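Local coordinates for protein DNA-entry nuclease inhibitor (PDB 4MQD) that inhibits the DNA-entry nuclease of Bacillus subtilis and takes part in the competence of the cells to be transformed by donor DNA, at residues M4-K9 with S101-K106; E53-T58 with S74-V79; Y17-V22 with P29-W34. One frame throughout, in Å; residues are numbered along the deposited sequence.

Contact 1: M4-K9 with S101-K106; sequences MIKSWK and SFDLPK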
loop_
_atom_site.group_PDB
_atom_site.type_symbol
_atom_site.label_atom_id
_atom_site.label_comp_id
_atom_site.label_asym_id
_atom_site.label_seq_id
_atom_site.Cartn_x
_atom_site.Cartn_y
_atom_site.Cartn_z
HETATM N N MSE A 4 18.806 -2.792 8.372
HETATM C CA MSE A 4 18.375 -2.784 9.773
HETATM C C MSE A 4 16.901 -2.475 9.845
HETATM O O MSE A 4 16.492 -1.325 9.688
HETATM C CB MSE A 4 19.203 -1.751 10.540
HETATM C CG MSE A 4 18.690 -1.457 11.950
HETATM SE SE MSE A 4 18.456 -3.107 13.003
HETATM C CE MSE A 4 17.473 -2.301 14.508
ATOM N N ILE A 5 16.094 -3.504 10.095
ATOM C CA ILE A 5 14.640 -3.368 10.127
ATOM C C ILE A 5 14.152 -3.216 11.566
ATOM O O ILE A 5 14.641 -3.892 12.473
ATOM C CB ILE A 5 13.949 -4.583 9.476
ATOM C CG1 ILE A 5 14.407 -4.736 8.020
ATOM C CG2 ILE A 5 12.432 -4.443 9.548
ATOM C CD1 ILE A 5 13.972 -6.031 7.368
ATOM N N LYS A 6 13.182 -2.328 11.760
ATOM C CA LYS A 6 12.635 -2.051 13.084
ATOM C C LYS A 6 11.236 -1.451 12.949
ATOM O O LYS A 6 11.011 -0.574 12.111
ATOM C CB LYS A 6 13.562 -1.091 13.832
ATOM C CG LYS A 6 13.266 -0.916 15.311
ATOM C CD LYS A 6 14.416 -0.194 16.002
ATOM C CE LYS A 6 14.169 -0.018 17.492
ATOM N NZ LYS A 6 15.315 0.641 18.179
ATOM N N SER A 7 10.300 -1.944 13.760
ATOM C CA SER A 7 8.917 -1.463 13.744
ATOM C C SER A 7 8.462 -1.077 15.144
ATOM O O SER A 7 8.916 -1.651 16.137
ATOM C CB SER A 7 7.980 -2.531 13.177
ATOM O OG SER A 7 8.092 -2.621 11.768
ATOM N N TRP A 8 7.552 -0.108 15.209
ATOM C CA TRP A 8 7.028 0.394 16.473
ATOM C C TRP A 8 5.534 0.137 16.593
ATOM O O TRP A 8 4.802 0.163 15.605
ATOM C CB TRP A 8 7.286 1.897 16.598
ATOM C CG TRP A 8 8.662 2.246 17.056
ATOM C CD1 TRP A 8 9.045 2.580 18.323
ATOM C CD2 TRP A 8 9.843 2.309 16.250
ATOM N NE1 TRP A 8 10.393 2.845 18.356
ATOM C CE2 TRP A 8 10.906 2.685 17.097
ATOM C CE3 TRP A 8 10.107 2.079 14.895
ATOM C CZ2 TRP A 8 12.212 2.841 16.631
ATOM C CZ3 TRP A 8 11.406 2.233 14.434
ATOM C CH2 TRP A 8 12.441 2.609 15.301
ATOM N N LYS A 9 5.093 -0.101 17.822
ATOM C CA LYS A 9 3.676 -0.193 18.147
ATOM C C LYS A 9 2.965 1.097 17.722
ATOM O O LYS A 9 3.510 2.183 17.901
ATOM C CB LYS A 9 3.529 -0.397 19.658
ATOM C CG LYS A 9 2.108 -0.574 20.164
ATOM C CD LYS A 9 2.086 -0.553 21.685
ATOM C CE LYS A 9 0.677 -0.720 22.232
ATOM N NZ LYS A 9 0.101 -2.055 21.907
ATOM N N SER A 101 8.264 9.313 21.324
ATOM C CA SER A 101 9.710 9.157 21.190
ATOM C C SER A 101 10.039 7.878 20.436
ATOM O O SER A 101 9.386 6.852 20.626
ATOM C CB SER A 101 10.372 9.134 22.565
ATOM O OG SER A 101 10.149 10.353 23.246
ATOM N N PHE A 102 11.052 7.952 19.576
ATOM C CA PHE A 102 11.478 6.813 18.770
ATOM C C PHE A 102 13.000 6.753 18.731
ATOM O O PHE A 102 13.657 7.734 18.378
ATOM C CB PHE A 102 10.914 6.929 17.352
ATOM C CG PHE A 102 9.414 7.037 17.306
ATOM C CD1 PHE A 102 8.791 8.278 17.352
ATOM C CD2 PHE A 102 8.627 5.898 17.230
ATOM C CE1 PHE A 102 7.409 8.378 17.316
ATOM C CE2 PHE A 102 7.246 5.992 17.192
ATOM C CZ PHE A 102 6.636 7.233 17.234
ATOM N N ASP A 103 13.548 5.601 19.109
ATOM C CA ASP A 103 14.992 5.394 19.147
ATOM C C ASP A 103 15.542 5.198 17.730
ATOM O O ASP A 103 15.721 4.071 17.267
ATOM C CB ASP A 103 15.327 4.188 20.035
ATOM C CG ASP A 103 16.820 4.012 20.252
ATOM O OD1 ASP A 103 17.531 5.030 20.395
ATOM O OD2 ASP A 103 17.281 2.852 20.291
ATOM N N LEU A 104 15.793 6.313 17.052
ATOM C CA LEU A 104 16.348 6.305 15.701
ATOM C C LEU A 104 17.820 6.718 15.769
ATOM O O LEU A 104 18.138 7.752 16.358
ATOM C CB LEU A 104 15.564 7.272 14.815
ATOM C CG LEU A 104 15.779 7.185 13.302
ATOM C CD1 LEU A 104 15.327 5.839 12.755
ATOM C CD2 LEU A 104 15.038 8.315 12.603
ATOM N N PRO A 105 18.727 5.915 15.178
ATOM C CA PRO A 105 20.155 6.257 15.224
ATOM C C PRO A 105 20.517 7.544 14.479
ATOM O O PRO A 105 19.724 8.050 13.682
ATOM C CB PRO A 105 20.836 5.061 14.543
ATOM C CG PRO A 105 19.837 3.962 14.559
ATOM C CD PRO A 105 18.492 4.611 14.532
ATOM N N LYS A 106 21.717 8.054 14.749
ATOM C CA LYS A 106 22.245 9.221 14.043
ATOM C C LYS A 106 22.460 8.881 12.573
ATOM O O LYS A 106 22.790 7.742 12.238
ATOM C CB LYS A 106 23.584 9.668 14.642
ATOM C CG LYS A 106 23.532 10.077 16.106
ATOM C CD LYS A 106 24.789 10.832 16.529
ATOM C CE LYS A 106 26.047 9.970 16.499
ATOM N NZ LYS A 106 25.997 8.834 17.463
HETATM O O HOH W 1 12.182 3.570 20.507
#
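Trp8 and Phe102 meet as a T-shaped pair: the Phe102 edge is set against one face of the indole, over its five-membered ring, with the ring centroids 4.9 Å apart and the planes at 76°. The leading atom is Phe102 CD2, which lies 3.5 Å from Trp8 CD1 and is displaced toward the rim of the indole; Phe102 CE2 follows behind it, about equally far from Trp8 CG and CD1. At the indole edge, close to the ring plane, sit the backbone oxygen of Asp103, 3.8 Å from Trp8 CZ2, and a water. That water accepts from Trp8 NE1 at 2.9 Å and from the backbone N of Asp103 at 2.8 Å, so the indole N-H is tied to the opposite backbone through a single solvent molecule. Trp8 CG stands anti to its own carbonyl carbon (chi1 -81°), which swings the ring toward Phe102.

The contact joins two beta sheets: strand 6-14 is an outer strand of the mixed five-stranded sheet, and strand 100-102 an outer strand of the antiparallel one. Phe64, on strand 59-66 next to strand 6-14, meets both aromatic rings, while Ile90 and Ile92 pack against Phe102. Just past the end of strand 100-102, Asp103 is the centre of an inverse gamma turn, closed by a weak bond from Leu104 N to Phe102 O.

On this turn the exposed Asp103 carboxylate receives the end of Lys6. The lysine chain is fully extended beyond CG and brings NZ to 3.6 Å from Asp103 OD2, a long salt bridge in which the two side chains cross obliquely. Asp103 O lies at a similar distance from Lys6 NZ.

Contact 2: E53-T58 with S74-V79; sequences EAQRNT and SYEKKV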
loop_
_atom_site.group_PDB
_atom_site.type_symbol
_atom_site.label_atom_id
_atom_site.label_comp_id
_atom_site.label_asym_id
_atom_site.label_seq_id
_atom_site.Cartn_x
_atom_site.Cartn_y
_atom_site.Cartn_z
ATOM N N GLU A 53 1.609 17.793 7.163
ATOM C CA GLU A 53 0.217 18.211 7.159
ATOM C C GLU A 53 -0.682 17.016 7.446
ATOM O O GLU A 53 -0.473 15.927 6.911
ATOM C CB GLU A 53 -0.150 18.802 5.800
ATOM C CG GLU A 53 -1.531 19.441 5.753
ATOM C CD GLU A 53 -2.141 19.449 4.364
ATOM O OE1 GLU A 53 -1.673 18.689 3.487
ATOM O OE2 GLU A 53 -3.106 20.214 4.156
ATOM N N ALA A 54 -1.684 17.233 8.292
ATOM C CA ALA A 54 -2.693 16.225 8.588
ATOM C C ALA A 54 -4.022 16.689 8.016
ATOM O O ALA A 54 -4.271 17.891 7.905
ATOM C CB ALA A 54 -2.805 16.013 10.089
ATOM N N GLN A 55 -4.873 15.734 7.651
ATOM C CA GLN A 55 -6.151 16.046 7.011
ATOM C C GLN A 55 -7.139 16.725 7.954
ATOM O O GLN A 55 -7.885 17.608 7.538
ATOM C CB GLN A 55 -6.784 14.779 6.443
ATOM C CG GLN A 55 -6.043 14.211 5.247
ATOM C CD GLN A 55 -6.820 13.108 4.560
ATOM O OE1 GLN A 55 -7.579 12.379 5.201
ATOM N NE2 GLN A 55 -6.637 12.980 3.251
ATOM N N ARG A 56 -7.146 16.308 9.217
ATOM C CA ARG A 56 -8.072 16.864 10.198
ATOM C C ARG A 56 -7.550 16.726 11.625
ATOM O O ARG A 56 -6.602 15.982 11.890
ATOM C CB ARG A 56 -9.445 16.199 10.070
ATOM C CG ARG A 56 -9.415 14.683 10.170
ATOM C CD ARG A 56 -10.757 14.061 9.816
ATOM N NE ARG A 56 -11.145 14.343 8.434
ATOM C CZ ARG A 56 -10.652 13.729 7.356
ATOM N NH1 ARG A 56 -9.729 12.773 7.467
ATOM N NH2 ARG A 56 -11.086 14.078 6.148
ATOM N N ASN A 57 -8.180 17.466 12.532
ATOM C CA ASN A 57 -7.854 17.411 13.949
ATOM C C ASN A 57 -8.674 16.318 14.614
ATOM O O ASN A 57 -9.892 16.436 14.753
ATOM C CB ASN A 57 -8.126 18.763 14.605
ATOM C CG ASN A 57 -7.298 19.877 13.997
ATOM O OD1 ASN A 57 -6.173 19.658 13.549
ATOM N ND2 ASN A 57 -7.852 21.078 13.977
ATOM N N THR A 58 -7.994 15.249 15.012
ATOM C CA THR A 58 -8.648 14.061 15.536
ATOM C C THR A 58 -7.626 13.191 16.260
ATOM O O THR A 58 -6.425 13.465 16.208
ATOM C CB THR A 58 -9.303 13.249 14.391
ATOM O OG1 THR A 58 -10.029 12.138 14.932
ATOM C CG2 THR A 58 -8.254 12.735 13.405
ATOM N N SER A 74 -2.865 1.598 0.456
ATOM C CA SER A 74 -3.941 2.582 0.577
ATOM C C SER A 74 -3.446 3.880 1.216
ATOM O O SER A 74 -2.987 3.877 2.358
ATOM C CB SER A 74 -5.091 2.003 1.402
ATOM O OG SER A 74 -5.511 0.753 0.885
ATOM N N TYR A 75 -3.541 4.979 0.470
ATOM C CA TYR A 75 -3.201 6.308 0.987
ATOM C C TYR A 75 -3.735 7.419 0.086
ATOM O O TYR A 75 -4.030 7.190 -1.087
ATOM C CB TYR A 75 -1.684 6.462 1.146
ATOM C CG TYR A 75 -0.895 6.301 -0.136
ATOM C CD1 TYR A 75 -0.475 5.044 -0.566
ATOM C CD2 TYR A 75 -0.548 7.408 -0.910
ATOM C CE1 TYR A 75 0.257 4.892 -1.731
ATOM C CE2 TYR A 75 0.182 7.265 -2.077
ATOM C CZ TYR A 75 0.582 6.006 -2.483
ATOM O OH TYR A 75 1.308 5.857 -3.640
ATOM N N GLU A 76 -3.856 8.620 0.647
ATOM C CA GLU A 76 -4.302 9.794 -0.101
ATOM C C GLU A 76 -3.202 10.843 -0.286
ATOM O O GLU A 76 -3.398 11.826 -0.999
ATOM C CB GLU A 76 -5.515 10.418 0.587
ATOM C CG GLU A 76 -6.765 9.558 0.496
ATOM C CD GLU A 76 -8.042 10.328 0.768
ATOM O OE1 GLU A 76 -7.993 11.354 1.480
ATOM O OE2 GLU A 76 -9.103 9.898 0.271
ATOM N N LYS A 77 -2.050 10.627 0.347
ATOM C CA LYS A 77 -0.911 11.531 0.223
ATOM C C LYS A 77 0.378 10.791 0.562
ATOM O O LYS A 77 0.429 10.041 1.537
ATOM C CB LYS A 77 -1.083 12.730 1.157
ATOM C CG LYS A 77 -0.031 13.823 1.018
ATOM C CD LYS A 77 -0.066 14.476 -0.355
ATOM C CE LYS A 77 0.527 15.876 -0.333
ATOM N NZ LYS A 77 0.383 16.551 -1.653
ATOM N N LYS A 78 1.405 11.003 -0.255
ATOM C CA LYS A 78 2.738 10.471 0.003
ATOM C C LYS A 78 3.736 11.617 -0.077
ATOM O O LYS A 78 3.797 12.323 -1.083
ATOM C CB LYS A 78 3.099 9.391 -1.017
ATOM C CG LYS A 78 4.469 8.767 -0.800
ATOM C CD LYS A 78 4.767 7.696 -1.836
ATOM C CE LYS A 78 6.155 7.111 -1.635
ATOM N NZ LYS A 78 6.451 6.021 -2.608
ATOM N N VAL A 79 4.508 11.799 0.989
ATOM C CA VAL A 79 5.519 12.845 1.045
ATOM C C VAL A 79 6.839 12.218 1.465
ATOM O O VAL A 79 6.901 11.555 2.496
ATOM C CB VAL A 79 5.132 13.940 2.057
ATOM C CG1 VAL A 79 6.036 15.152 1.895
ATOM C CG2 VAL A 79 3.672 14.337 1.882
HETATM O O HOH W 2 -10.091 12.258 3.762
#
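Gln55 and Glu76 share one direct hydrogen bond, from Gln55 NE2 to Glu76 OE1, at 2.8 Å and 164° at the hydrogen. The acceptor lies almost in the amide plane of Gln55, and the N-H meets OE1 nearly end-on to the C-O bond. Amide and carboxylate are steeply turned, their planes 68° apart, and the two extended chains cross at about a right angle. A water adds a second, indirect link: it donates to Glu76 OE1 and to Gln55 OE1, 2.9 Å from the latter, and accepts a longer bond from Arg56 NH2.

The segments belong to the loop between strands 49-53 and 59-66 and to the chain leading into strand 77-85, an outer strand of the mixed sheet. This is a surface contact, lying beside Pro117, which touches both Gln55 and Glu76.

Charged groups complete the network. Arg56 NH1 donates to Gln55 OE1 at 3.1 Å, tilted from the carbonyl plane, and also forms a salt bridge with Asp126. Both ends of the amide are therefore used, which should hold its rotation. Arg56 NH2 stays 6.2 Å from Glu76 OE1, too far for a salt bridge, and the water spans the two.

Contact 3: Y17-V22 with P29-W34; sequences YHQFTV and PPVMDW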
loop_
_atom_site.group_PDB
_atom_site.type_symbol
_atom_site.label_atom_id
_atom_site.label_comp_id
_atom_site.label_asym_id
_atom_site.label_seq_id
_atom_site.Cartn_x
_atom_site.Cartn_y
_atom_site.Cartn_z
ATOM N N TYR A 17 -4.433 21.759 14.840
ATOM C CA TYR A 17 -3.984 22.666 13.787
ATOM C C TYR A 17 -3.443 21.936 12.551
ATOM O O TYR A 17 -2.484 22.386 11.920
ATOM C CB TYR A 17 -2.952 23.648 14.350
ATOM C CG TYR A 17 -3.459 24.397 15.564
ATOM C CD1 TYR A 17 -4.324 25.476 15.426
ATOM C CD2 TYR A 17 -3.089 24.014 16.850
ATOM C CE1 TYR A 17 -4.797 26.160 16.534
ATOM C CE2 TYR A 17 -3.556 24.693 17.964
ATOM C CZ TYR A 17 -4.409 25.766 17.800
ATOM O OH TYR A 17 -4.876 26.447 18.901
ATOM N N HIS A 18 -4.075 20.809 12.221
ATOM C CA HIS A 18 -3.791 20.056 10.998
ATOM C C HIS A 18 -2.307 19.768 10.766
ATOM O O HIS A 18 -1.822 19.870 9.636
ATOM C CB HIS A 18 -4.373 20.798 9.791
ATOM C CG HIS A 18 -5.841 21.060 9.902
ATOM N ND1 HIS A 18 -6.351 22.189 10.504
ATOM C CD2 HIS A 18 -6.909 20.331 9.501
ATOM C CE1 HIS A 18 -7.671 22.149 10.462
ATOM N NE2 HIS A 18 -8.034 21.031 9.859
ATOM N N GLN A 19 -1.592 19.403 11.827
ATOM C CA GLN A 19 -0.167 19.112 11.708
ATOM C C GLN A 19 0.380 18.263 12.854
ATOM O O GLN A 19 -0.194 18.209 13.945
ATOM C CB GLN A 19 0.638 20.415 11.612
ATOM C CG GLN A 19 0.857 21.130 12.940
ATOM C CD GLN A 19 1.363 22.550 12.767
ATOM O OE1 GLN A 19 2.570 22.805 12.819
ATOM N NE2 GLN A 19 0.442 23.484 12.543
ATOM N N PHE A 20 1.491 17.590 12.571
ATOM C CA PHE A 20 2.344 16.997 13.594
ATOM C C PHE A 20 3.785 17.131 13.111
ATOM O O PHE A 20 4.029 17.261 11.909
ATOM C CB PHE A 20 1.977 15.533 13.863
ATOM C CG PHE A 20 2.091 14.641 12.661
ATOM C CD1 PHE A 20 3.288 14.003 12.364
ATOM C CD2 PHE A 20 0.999 14.429 11.833
ATOM C CE1 PHE A 20 3.395 13.175 11.259
ATOM C CE2 PHE A 20 1.100 13.603 10.725
ATOM C CZ PHE A 20 2.300 12.975 10.438
ATOM N N THR A 21 4.729 17.097 14.044
ATOM C CA THR A 21 6.108 17.455 13.737
ATOM C C THR A 21 7.102 16.412 14.223
ATOM O O THR A 21 7.036 15.964 15.367
ATOM C CB THR A 21 6.456 18.824 14.352
ATOM O OG1 THR A 21 5.544 19.809 13.850
ATOM C CG2 THR A 21 7.887 19.239 14.014
ATOM N N VAL A 22 8.016 16.038 13.331
ATOM C CA VAL A 22 9.121 15.143 13.650
ATOM C C VAL A 22 10.350 16.006 13.904
ATOM O O VAL A 22 10.721 16.812 13.049
ATOM C CB VAL A 22 9.410 14.174 12.485
ATOM C CG1 VAL A 22 10.530 13.205 12.851
ATOM C CG2 VAL A 22 8.141 13.427 12.085
ATOM N N PRO A 29 10.808 22.641 18.335
ATOM C CA PRO A 29 10.486 23.118 16.993
ATOM C C PRO A 29 9.346 24.139 16.974
ATOM O O PRO A 29 8.397 24.013 17.751
ATOM C CB PRO A 29 10.050 21.841 16.280
ATOM C CG PRO A 29 9.397 21.047 17.357
ATOM C CD PRO A 29 10.161 21.347 18.620
ATOM N N PRO A 30 9.428 25.137 16.080
ATOM C CA PRO A 30 8.353 26.113 15.940
ATOM C C PRO A 30 7.184 25.562 15.125
ATOM O O PRO A 30 7.271 24.455 14.580
ATOM C CB PRO A 30 9.027 27.254 15.183
ATOM C CG PRO A 30 10.024 26.562 14.318
ATOM C CD PRO A 30 10.517 25.386 15.116
ATOM N N VAL A 31 6.103 26.334 15.050
ATOM C CA VAL A 31 4.965 26.000 14.197
ATOM C C VAL A 31 5.244 26.573 12.808
ATOM O O VAL A 31 5.681 27.718 12.678
ATOM C CB VAL A 31 3.642 26.555 14.767
ATOM C CG1 VAL A 31 2.460 26.130 13.906
ATOM C CG2 VAL A 31 3.448 26.082 16.202
HETATM N N MSE A 32 4.990 25.773 11.776
HETATM C CA MSE A 32 5.406 26.113 10.413
HETATM C C MSE A 32 4.378 26.955 9.712
HETATM O O MSE A 32 3.194 26.912 10.052
HETATM C CB MSE A 32 5.613 24.839 9.601
HETATM C CG MSE A 32 6.618 23.880 10.232
HETATM SE SE MSE A 32 8.444 24.614 10.205
HETATM C CE MSE A 32 9.333 23.094 11.093
ATOM N N ASP A 33 4.826 27.719 8.714
ATOM C CA ASP A 33 3.932 28.558 7.914
ATOM C C ASP A 33 3.245 27.723 6.842
ATOM O O ASP A 33 3.812 27.477 5.773
ATOM C CB ASP A 33 4.701 29.719 7.271
ATOM C CG ASP A 33 3.793 30.691 6.515
ATOM O OD1 ASP A 33 2.557 30.649 6.704
ATOM O OD2 ASP A 33 4.323 31.509 5.734
ATOM N N TRP A 34 2.016 27.305 7.131
ATOM C CA TRP A 34 1.259 26.440 6.228
ATOM C C TRP A 34 0.505 27.232 5.161
ATOM O O TRP A 34 -0.721 27.363 5.203
ATOM C CB TRP A 34 0.311 25.545 7.025
ATOM C CG TRP A 34 1.049 24.511 7.803
ATOM C CD1 TRP A 34 1.316 24.521 9.140
ATOM C CD2 TRP A 34 1.646 23.321 7.282
ATOM N NE1 TRP A 34 2.031 23.400 9.488
ATOM C CE2 TRP A 34 2.246 22.645 8.365
ATOM C CE3 TRP A 34 1.721 22.752 6.004
ATOM C CZ2 TRP A 34 2.915 21.431 8.211
ATOM C CZ3 TRP A 34 2.389 21.545 5.851
ATOM C CH2 TRP A 34 2.975 20.898 6.951
#
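Gln19 and Thr21 of strand 19-24 are covered by the returning loop 29-34 in a mainly van der Waals contact with one weak polar bond. The strand is the middle one of the antiparallel five-stranded sheet, and the loop runs over it on the way to helix 36-41. Side chains alternate along it: Gln19 and Thr21 face the loop, while Phe20 and Val22 point the other way, onto Ile92.

Gln19 carries most of the contact. CG sits between the backbone N and the carbonyl carbon (chi1 78°), and the extended chain beyond it carries the amide to Val31 and Trp34. Val31 CG1 presses against this amide, 3.5 Å from Gln19 OE1, and the two side chains cross at about a right angle. The indole of Trp34 comes edge-on, its plane 81° from that of the amide; Met32 CB lies over one face of the indole. Cutting Gln19 back to an alanine would remove the amide, and is likely to leave the Trp34 N-H without this acceptor and a gap beside Val31 CG1.

Further along, Thr21 CG2 touches Pro29 CB at 4.1 Å, while the threonine hydroxyl bonds to Ser51. Gln19 NE2 donates within its own segment to Tyr17 O, at 3.2 Å. The amide's other end is the weakly bound acceptor: Trp34 NE1 reaches Gln19 OE1 at 3.4 Å, nearly straight at 166°.

Overall arrangement
Contact 2 lies at the surface and is wholly polar, whereas contacts 1 and 3 are partly buried: contact 1 rests mainly on an aromatic pair, contact 3 on a glutamine amide packed against a valine and an indole edge, each with a weak or long polar supplement. Contact 1 joins the outer strands of the two sheets; contact 3 covers the middle strand of the antiparallel sheet with a loop; contact 2 links a loop leaving that sheet to the chain entering an outer strand of the mixed one. Contacts 2 and 3 touch, through Asn57 OD1 with His18 N at 2.7 Å. Contact 1 stands apart, its centre about 22 Å from the centres of both others, across the centre of the chain.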